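Long-range contacts in nigritoxine (Vibrio nigripulchritudo, PDB 5M41), which is a bacterial toxin that acts on crustaceans and insects: residues I78-A83 and T168-N173; G572-N577 and H585-E590. All blocks are in the same frame, centred on the assembly; numbering follows the deposited sequence.

How the interactions relate
Interaction 1 (78-83 with 168-173) and interaction 2 (572-577 with 585-590) lie on opposite sides of the centre of this elongated chain, their centres 95 Å apart and their nearest atoms about 74 Å apart. Both are antiparallel strand pairings, but in separate sheets: interaction 1 adds an edge strand to a five-stranded sheet across a long sequence gap, whereas interaction 2 is a local hairpin inside a six-stranded sheet. The magnesium site of Val189, Glu192 and Asp195 belongs to the N-terminal half, just after interaction 1 in sequence. Helix 177-191, which packs on the Ile172 face of interaction 1, carries Val189 near its end.

Interaction 1: I78-A83 and T168-N173; sequences IYTYGA and TPRTIN
Thr80 and Arg170 meet through a nearly straight hydrogen bond from Arg170 NE to Thr80 OG1, 2.8 Å long with 178° at the hydrogen. The hydroxyl lies at the edge of the guanidinium group, in its plane. With CG between the backbone N and the carbonyl carbon (chi1 72°) and a bend at chi2 (91°), the Arg170 chain stands up from the sheet and brings NE to the hydroxyl. Ile172 CG2 lies above one face of the guanidinium, toward its rim. Thr80 CG2 meets Ile172 CD1 at 3.4 Å, tighter than usual for two carbons. Between the backbones, Ile78 and Ile172 form an antiparallel hydrogen-bonded pair: Ile78 N reaches Ile172 O at 2.8 Å, and Ile172 N returns an equally short bond to Ile78 O. Farther along, Thr80 N still bonds directly to Arg170 O at 3.1 Å, while in the return direction a water bridges Arg170 N and Thr80 O, donating to the latter at 2.7 Å. On the other face, Tyr79 lies alongside Thr171, pointing the same way, with CE1 3.4 Å from Thr171 OG1. Pro169 CG approaches Tyr79 CB at 3.7 Å, and the phenol hydroxyl beyond is hydrogen-bonded to Ser95 O. Further out, strand 86-90 pairs with 78-80 on its far side, making 170-173 the outermost strand of an antiparallel five-stranded sheet. Helix 177-191 covers the face of Ile78, Thr80 and Ile172. The contact thus joins a strand some 90 residues further along the chain to the sheet, while the straight NE bond restrains how the guanidinium can turn.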
loop_
_atom_site.group_PDB
_atom_site.type_symbol
_atom_site.label_atom_id
_atom_site.label_comp_id
_atom_site.label_asym_id
_atom_site.label_seq_id
_atom_site.Cartn_x
_atom_site.Cartn_y
_atom_site.Cartn_z
ATOM N N ILE A 78 -26.042 -10.386 45.288
ATOM C CA ILE A 78 -25.592 -9.055 44.874
ATOM C C ILE A 78 -26.788 -8.127 45.010
ATOM O O ILE A 78 -27.906 -8.526 44.704
ATOM C CB ILE A 78 -25.147 -9.044 43.382
ATOM C CG1 ILE A 78 -23.878 -9.875 43.171
ATOM C CG2 ILE A 78 -24.928 -7.628 42.886
ATOM C CD1 ILE A 78 -22.664 -9.401 43.944
ATOM N N TYR A 79 -26.579 -6.890 45.451
ATOM C CA TYR A 79 -27.653 -5.907 45.371
ATOM C C TYR A 79 -27.458 -5.046 44.122
ATOM O O TYR A 79 -26.347 -4.593 43.849
ATOM C CB TYR A 79 -27.689 -4.987 46.588
ATOM C CG TYR A 79 -27.746 -5.672 47.946
ATOM C CD1 TYR A 79 -28.409 -6.880 48.118
ATOM C CD2 TYR A 79 -27.173 -5.074 49.068
ATOM C CE1 TYR A 79 -28.468 -7.504 49.366
ATOM C CE2 TYR A 79 -27.230 -5.680 50.324
ATOM C CZ TYR A 79 -27.880 -6.894 50.463
ATOM O OH TYR A 79 -27.958 -7.522 51.690
ATOM N N THR A 80 -28.549 -4.788 43.405
ATOM C CA THR A 80 -28.512 -3.926 42.246
ATOM C C THR A 80 -29.105 -2.568 42.595
ATOM O O THR A 80 -29.842 -2.438 43.575
ATOM C CB THR A 80 -29.280 -4.533 41.055
ATOM O OG1 THR A 80 -30.624 -4.814 41.454
ATOM C CG2 THR A 80 -28.591 -5.804 40.584
ATOM N N TYR A 81 -28.765 -1.573 41.791
ATOM C CA TYR A 81 -29.072 -0.183 42.078
ATOM C C TYR A 81 -29.528 0.459 40.793
ATOM O O TYR A 81 -29.090 0.061 39.701
ATOM C CB TYR A 81 -27.783 0.553 42.433
ATOM C CG TYR A 81 -27.105 0.215 43.740
ATOM C CD1 TYR A 81 -27.823 0.152 44.932
ATOM C CD2 TYR A 81 -25.729 0.059 43.794
ATOM C CE1 TYR A 81 -27.192 -0.114 46.146
ATOM C CE2 TYR A 81 -25.079 -0.215 44.995
ATOM C CZ TYR A 81 -25.816 -0.291 46.162
ATOM O OH TYR A 81 -25.181 -0.534 47.344
ATOM N N GLY A 82 -30.323 1.512 40.919
ATOM C CA GLY A 82 -30.516 2.449 39.802
ATOM C C GLY A 82 -29.275 3.301 39.594
ATOM O O GLY A 82 -29.340 4.516 39.694
ATOM N N ALA A 83 -28.139 2.669 39.285
ATOM C CA ALA A 83 -26.879 3.386 39.144
ATOM C C ALA A 83 -26.012 2.645 38.139
ATOM O O ALA A 83 -25.813 1.452 38.278
ATOM C CB ALA A 83 -26.161 3.482 40.503
ATOM N N THR A 168 -33.705 0.433 50.049
ATOM C CA THR A 168 -33.607 -1.002 50.164
ATOM C C THR A 168 -33.492 -1.612 48.744
ATOM O O THR A 168 -34.465 -1.628 47.983
ATOM C CB THR A 168 -34.757 -1.556 51.022
ATOM O OG1 THR A 168 -34.614 -2.974 51.146
ATOM C CG2 THR A 168 -36.129 -1.201 50.420
ATOM N N PRO A 169 -32.271 -2.041 48.359
ATOM C CA PRO A 169 -32.055 -2.506 46.978
ATOM C C PRO A 169 -32.576 -3.933 46.752
ATOM O O PRO A 169 -32.754 -4.675 47.712
ATOM C CB PRO A 169 -30.526 -2.439 46.811
ATOM C CG PRO A 169 -29.981 -2.515 48.209
ATOM C CD PRO A 169 -31.014 -1.924 49.122
ATOM N N ARG A 170 -32.819 -4.338 45.510
ATOM C CA ARG A 170 -33.189 -5.739 45.341
ATOM C C ARG A 170 -31.962 -6.628 45.208
ATOM O O ARG A 170 -30.875 -6.165 44.853
ATOM C CB ARG A 170 -34.281 -5.984 44.279
ATOM C CG ARG A 170 -33.895 -5.817 42.832
ATOM C CD ARG A 170 -33.400 -7.074 42.110
ATOM N NE ARG A 170 -32.666 -6.586 40.927
ATOM C CZ ARG A 170 -32.894 -6.904 39.655
ATOM N NH1 ARG A 170 -33.801 -7.816 39.300
ATOM N NH2 ARG A 170 -32.157 -6.316 38.727
ATOM N N THR A 171 -32.153 -7.892 45.542
ATOM C CA THR A 171 -31.103 -8.903 45.549
ATOM C C THR A 171 -31.201 -9.790 44.322
ATOM O O THR A 171 -32.272 -10.231 43.961
ATOM C CB THR A 171 -31.233 -9.761 46.824
ATOM O OG1 THR A 171 -31.231 -8.883 47.949
ATOM C CG2 THR A 171 -30.081 -10.772 46.955
ATOM N N ILE A 172 -30.074 -10.019 43.667
ATOM C CA ILE A 172 -29.992 -10.966 42.559
ATOM C C ILE A 172 -28.853 -11.923 42.853
ATOM O O ILE A 172 -28.005 -11.639 43.704
ATOM C CB ILE A 172 -29.673 -10.258 41.217
ATOM C CG1 ILE A 172 -28.302 -9.553 41.290
ATOM C CG2 ILE A 172 -30.793 -9.303 40.844
ATOM C CD1 ILE A 172 -27.758 -9.019 39.969
ATOM N N ASN A 173 -28.851 -13.065 42.187
ATOM C CA ASN A 173 -27.651 -13.877 42.133
ATOM C C ASN A 173 -26.612 -13.238 41.180
ATOM O O ASN A 173 -26.976 -12.601 40.177
ATOM C CB ASN A 173 -27.983 -15.297 41.683
ATOM C CG ASN A 173 -26.808 -16.240 41.855
ATOM O OD1 ASN A 173 -26.328 -16.842 40.890
ATOM N ND2 ASN A 173 -26.314 -16.346 43.086
HETATM O O HOH W 1 -32.538 -2.108 43.703
#

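Interaction 2: G572-N577 and H585-E590; sequences GIIAVN and HSHTFE
Ile574 lies over one face of the His585 ring in a beta hairpin whose strands, 571-576 and 583-589, are neighbours within an antiparallel six-stranded sheet. The branch carbon makes this CH-pi contact: Ile574 CB sits 3.7 Å from the centroid of the His585 ring, 24° off its normal. Its nearest ring atom is His585 CE1, 3.4 Å from Ile574 CB, while CG2 leans toward NE2. With CG between the backbone N and the carbonyl carbon, chi1 60° places the imidazole on the Ile574 side, leaning toward the neighbouring strand 571-576. Beyond the pair, His585 NE2 is hydrogen-bonded to Asn704 ND2 of helix 688-704, which packs against this same face and also touches Ile574, so the ring is held both over its face and at its nitrogen. His587, on the same face, stands farther off: its CE1 is 4.1 Å from Ile574 CG1. Its NE2 lies above one face of the Phe589 ring, offset toward the rim, and Phe589 CE2 in turn comes within 3.6 Å of Gly572 CA. Gly572, with no side chain, lets these two rings close over the strand. The opposite face carries Ile573 and Ser586, whose CG1 and CB are 4.2 Å apart. Strand 560-562 flanks the hairpin on one edge and strand 594-601 on the other. The backbone bonds are uneven: Ile574 N to His585 O is short at 2.7 Å, whereas Gly572 N to His587 O, 2.9 Å long, is weak because the angle at its hydrogen is only 126°.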
loop_
_atom_site.group_PDB
_atom_site.type_symbol
_atom_site.label_atom_id
_atom_site.label_comp_id
_atom_site.label_asym_id
_atom_site.label_seq_id
_atom_site.Cartn_x
_atom_site.Cartn_y
_atom_site.Cartn_z
ATOM N N GLY A 572 21.883 3.058 -40.803
ATOM C CA GLY A 572 21.296 3.762 -39.664
ATOM C C GLY A 572 20.502 2.734 -38.849
ATOM O O GLY A 572 19.825 1.871 -39.430
ATOM N N ILE A 573 20.632 2.797 -37.519
ATOM C CA ILE A 573 19.936 1.897 -36.587
ATOM C C ILE A 573 19.188 2.797 -35.601
ATOM O O ILE A 573 19.811 3.452 -34.750
ATOM C CB ILE A 573 20.907 0.955 -35.830
ATOM C CG1 ILE A 573 21.680 0.054 -36.809
ATOM C CG2 ILE A 573 20.138 0.091 -34.829
ATOM C CD1 ILE A 573 22.812 -0.749 -36.182
ATOM N N ILE A 574 17.859 2.856 -35.745
ATOM C CA ILE A 574 17.060 3.893 -35.073
ATOM C C ILE A 574 16.272 3.244 -33.925
ATOM O O ILE A 574 15.432 2.340 -34.151
ATOM C CB ILE A 574 16.091 4.612 -36.052
ATOM C CG1 ILE A 574 16.753 4.901 -37.425
ATOM C CG2 ILE A 574 15.507 5.875 -35.423
ATOM C CD1 ILE A 574 17.860 5.945 -37.399
ATOM N N ALA A 575 16.560 3.684 -32.703
ATOM C CA ALA A 575 16.091 2.999 -31.487
ATOM C C ALA A 575 15.426 3.950 -30.512
ATOM O O ALA A 575 15.951 5.039 -30.225
ATOM C CB ALA A 575 17.257 2.291 -30.799
ATOM N N VAL A 576 14.288 3.521 -29.974
ATOM C CA VAL A 576 13.544 4.344 -29.040
ATOM C C VAL A 576 14.220 4.300 -27.642
ATOM O O VAL A 576 14.947 3.345 -27.340
ATOM C CB VAL A 576 12.041 3.936 -29.017
ATOM C CG1 VAL A 576 11.814 2.671 -28.198
ATOM C CG2 VAL A 576 11.191 5.074 -28.464
ATOM N N ASN A 577 14.041 5.348 -26.826
ATOM C CA ASN A 577 14.635 5.385 -25.492
ATOM C C ASN A 577 13.987 4.439 -24.483
ATOM O O ASN A 577 14.672 3.974 -23.550
ATOM C CB ASN A 577 14.571 6.781 -24.897
ATOM C CG ASN A 577 15.535 7.742 -25.550
ATOM O OD1 ASN A 577 16.508 7.338 -26.184
ATOM N ND2 ASN A 577 15.270 9.033 -25.381
ATOM N N HIS A 585 14.335 -0.052 -35.548
ATOM C CA HIS A 585 14.286 -0.151 -36.998
ATOM C C HIS A 585 15.570 0.316 -37.625
ATOM O O HIS A 585 16.350 1.021 -36.999
ATOM C CB HIS A 585 13.070 0.540 -37.609
ATOM C CG HIS A 585 12.983 2.025 -37.331
ATOM N ND1 HIS A 585 13.431 2.957 -38.199
ATOM C CD2 HIS A 585 12.414 2.726 -36.260
ATOM C CE1 HIS A 585 13.178 4.186 -37.706
ATOM N NE2 HIS A 585 12.561 4.040 -36.513
ATOM N N SER A 586 15.814 -0.097 -38.862
ATOM C CA SER A 586 17.072 0.240 -39.513
ATOM C C SER A 586 16.941 0.187 -41.022
ATOM O O SER A 586 15.964 -0.351 -41.563
ATOM C CB SER A 586 18.185 -0.703 -39.036
ATOM O OG SER A 586 17.962 -2.010 -39.517
ATOM N N HIS A 587 17.945 0.745 -41.694
ATOM C CA HIS A 587 17.922 0.934 -43.130
ATOM C C HIS A 587 19.294 1.342 -43.566
ATOM O O HIS A 587 20.122 1.739 -42.748
ATOM C CB HIS A 587 16.922 2.025 -43.496
ATOM C CG HIS A 587 17.240 3.359 -42.876
ATOM N ND1 HIS A 587 16.530 3.865 -41.854
ATOM C CD2 HIS A 587 18.259 4.281 -43.149
ATOM C CE1 HIS A 587 17.051 5.045 -41.485
ATOM N NE2 HIS A 587 18.116 5.302 -42.284
ATOM N N THR A 588 19.533 1.279 -44.866
ATOM C CA THR A 588 20.750 1.838 -45.432
ATOM C C THR A 588 20.374 3.145 -46.119
ATOM O O THR A 588 19.430 3.181 -46.919
ATOM C CB THR A 588 21.416 0.892 -46.453
ATOM O OG1 THR A 588 20.685 0.930 -47.675
ATOM C CG2 THR A 588 21.459 -0.531 -45.961
ATOM N N PHE A 589 21.081 4.216 -45.768
ATOM C CA PHE A 589 20.954 5.504 -46.447
ATOM C C PHE A 589 21.366 5.355 -47.905
ATOM O O PHE A 589 22.375 4.716 -48.200
ATOM C CB PHE A 589 21.857 6.549 -45.791
ATOM C CG PHE A 589 21.510 6.847 -44.362
ATOM C CD1 PHE A 589 20.526 7.785 -44.050
ATOM C CD2 PHE A 589 22.174 6.198 -43.322
ATOM C CE1 PHE A 589 20.209 8.073 -42.722
ATOM C CE2 PHE A 589 21.858 6.475 -41.998
ATOM C CZ PHE A 589 20.874 7.414 -41.700
ATOM N N GLU A 590 20.572 5.893 -48.821
ATOM C CA GLU A 590 20.990 5.900 -50.225
ATOM C C GLU A 590 21.393 7.314 -50.581
ATOM O O GLU A 590 21.294 8.198 -49.725
ATOM C CB GLU A 590 19.900 5.356 -51.140
ATOM C CG GLU A 590 19.549 3.892 -50.857
ATOM C CD GLU A 590 20.634 2.893 -51.266
ATOM O OE1 GLU A 590 21.730 3.295 -51.693
ATOM O OE2 GLU A 590 20.390 1.672 -51.158
#